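PDB 5TJJ: transcriptional regulator, IclR family, which probably binds DNA as a transcription factor of the IclR family, joining a helix-turn-helix domain to a C-terminal domain of the GAF clan. Local coordinates for residues V230-G233 / E234-E237. Sequence-based numbering, arbitrary orientation.
Sequences VIQG and EDVE
Ile-231 meets Val-236 through one branch methyl of each residue, Ile-231 CG2 lying 3.7 Å from Val-236 CG2, with the two side chains at a slant to each other. The Val-236 methyl stands beside its own backbone N and opposite its carbonyl carbon, which directs it back to the residues preceding the helix. At Gln-232 the contact becomes polar: its N donates to Asp-235 OD2 at 2.8 Å, a bent bond of ordinary length (N-H...O 140°) that reaches the oxygen on its anti side, somewhat out of the carboxylate plane. Asp-235 CG is anti to the carbonyl carbon (chi1 -75°), bringing OD2 back to Gln-232 N and within 3.4 Å of Gln-232 CB. If Gln-232, just ahead of helix 233-253, is taken as N-cap, Asp-235 supplies the N3 half of a capping box, and the apolar pair fits a hydrophobic staple at this corner of the IclR C-terminal domain, after strand 218-227. The other half of the box is not made by the Gln-232 side chain, since its backbone O accepts from Asp-235 N at 3.2 Å, the donor 54° above the carbonyl plane. With alanine in place of Asp-235, Gln-232 N would probably be left without this acceptor and Arg-238, salt-bridged to OD1, without that mate. Gly-233 O also lies near Asp-235 N, at 3.3 Å, but its poor angle excludes a hydrogen bond.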
ATOM      1  N   VAL A 230      -4.751 -41.092  -3.157  1.00 50.39           N
ATOM      2  CA  VAL A 230      -5.122 -41.036  -1.746  1.00 53.51           C
ATOM      3  C   VAL A 230      -6.102 -39.926  -1.400  1.00 53.23           C
ATOM      4  O   VAL A 230      -6.444 -39.780  -0.250  1.00 56.40           O
ATOM      5  CB  VAL A 230      -3.883 -40.962  -0.791  1.00 55.01           C
ATOM      6  CG1 VAL A 230      -2.954 -42.161  -0.997  1.00 57.18           C
ATOM      7  CG2 VAL A 230      -3.150 -39.631  -0.898  1.00 52.22           C
ATOM      8  N   ILE A 231      -6.567 -39.169  -2.375  1.00 53.34           N
ATOM      9  CA  ILE A 231      -7.676 -38.247  -2.178  1.00 56.12           C
ATOM     10  C   ILE A 231      -8.927 -38.981  -1.668  1.00 60.85           C
ATOM     11  O   ILE A 231      -9.266 -40.048  -2.161  1.00 62.13           O
ATOM     12  CB  ILE A 231      -8.035 -37.515  -3.499  1.00 54.23           C
ATOM     13  CG1 ILE A 231      -7.007 -36.449  -3.793  1.00 51.91           C
ATOM     14  CG2 ILE A 231      -9.421 -36.858  -3.430  1.00 54.56           C
ATOM     15  CD1 ILE A 231      -7.225 -35.759  -5.131  1.00 50.92           C
ATOM     16  N   GLN A 232      -9.617 -38.366  -0.711  1.00 65.94           N
ATOM     17  CA  GLN A 232     -10.779 -38.957  -0.031  1.00 72.79           C
ATOM     18  C   GLN A 232     -11.961 -37.981  -0.033  1.00 73.13           C
ATOM     19  O   GLN A 232     -11.854 -36.882  -0.602  1.00 71.81           O
ATOM     20  CB  GLN A 232     -10.372 -39.376   1.378  1.00 77.62           C
ATOM     21  CG  GLN A 232      -9.494 -40.622   1.367  1.00 81.26           C
ATOM     22  CD  GLN A 232      -8.766 -40.879   2.683  1.00 86.75           C
ATOM     23  OE1 GLN A 232      -8.614 -39.976   3.518  1.00 88.77           O
ATOM     24  NE2 GLN A 232      -8.281 -42.118   2.864  1.00 88.19           N
ATOM     25  N   GLY A 233     -13.086 -38.404   0.560  1.00 76.29           N
ATOM     26  CA  GLY A 233     -14.368 -37.698   0.468  1.00 74.77           C
ATOM     27  C   GLY A 233     -14.236 -36.201   0.543  1.00 71.07           C
ATOM     28  O   GLY A 233     -14.285 -35.496  -0.473  1.00 70.55           O
ATOM     29  N   GLU A 234     -13.985 -35.710   1.741  1.00 70.62           N
ATOM     30  CA  GLU A 234     -14.047 -34.277   1.976  1.00 68.89           C
ATOM     31  C   GLU A 234     -12.827 -33.483   1.522  1.00 62.46           C
ATOM     32  O   GLU A 234     -12.885 -32.266   1.504  1.00 60.71           O
ATOM     33  CB  GLU A 234     -14.348 -34.005   3.456  1.00 74.60           C
ATOM     34  CG  GLU A 234     -15.626 -34.699   3.957  1.00 80.49           C
ATOM     35  CD  GLU A 234     -16.232 -34.086   5.218  1.00 84.68           C
ATOM     36  OE1 GLU A 234     -16.058 -32.865   5.460  1.00 82.62           O
ATOM     37  OE2 GLU A 234     -16.911 -34.838   5.961  1.00 90.16           O
ATOM     38  N   ASP A 235     -11.744 -34.154   1.133  1.00 60.08           N
ATOM     39  CA  ASP A 235     -10.459 -33.495   0.861  1.00 56.06           C
ATOM     40  C   ASP A 235     -10.535 -32.384  -0.152  1.00 51.53           C
ATOM     41  O   ASP A 235     -10.042 -31.291   0.095  1.00 51.10           O
ATOM     42  CB  ASP A 235      -9.417 -34.488   0.339  1.00 56.35           C
ATOM     43  CG  ASP A 235      -8.860 -35.388   1.414  1.00 60.19           C
ATOM     44  OD1 ASP A 235      -8.753 -34.966   2.585  1.00 62.84           O
ATOM     45  OD2 ASP A 235      -8.498 -36.533   1.063  1.00 62.09           O
ATOM     46  N   VAL A 236     -11.132 -32.670  -1.297  1.00 49.45           N
ATOM     47  CA  VAL A 236     -11.202 -31.700  -2.382  1.00 46.79           C
ATOM     48  C   VAL A 236     -12.090 -30.542  -1.968  1.00 47.39           C
ATOM     49  O   VAL A 236     -11.687 -29.390  -2.071  1.00 45.14           O
ATOM     50  CB  VAL A 236     -11.692 -32.340  -3.706  1.00 46.34           C
ATOM     51  CG1 VAL A 236     -11.864 -31.292  -4.811  1.00 44.14           C
ATOM     52  CG2 VAL A 236     -10.721 -33.434  -4.135  1.00 46.05           C
ATOM     53  N   GLU A 237     -13.279 -30.868  -1.475  1.00 52.31           N
ATOM     54  CA  GLU A 237     -14.199 -29.895  -0.878  1.00 55.33           C
ATOM     55  C   GLU A 237     -13.464 -28.978   0.103  1.00 53.82           C
ATOM     56  O   GLU A 237     -13.623 -27.774   0.038  1.00 51.79           O
ATOM     57  CB  GLU A 237     -15.394 -30.603  -0.181  1.00 62.24           C
ATOM     58  CG  GLU A 237     -16.656 -29.745  -0.037  1.00 66.37           C
ATOM     59  CD  GLU A 237     -17.680 -30.275   0.990  1.00 74.15           C
ATOM     60  OE1 GLU A 237     -18.460 -29.445   1.542  1.00 76.78           O
ATOM     61  OE2 GLU A 237     -17.723 -31.509   1.257  1.00 77.18           O
TER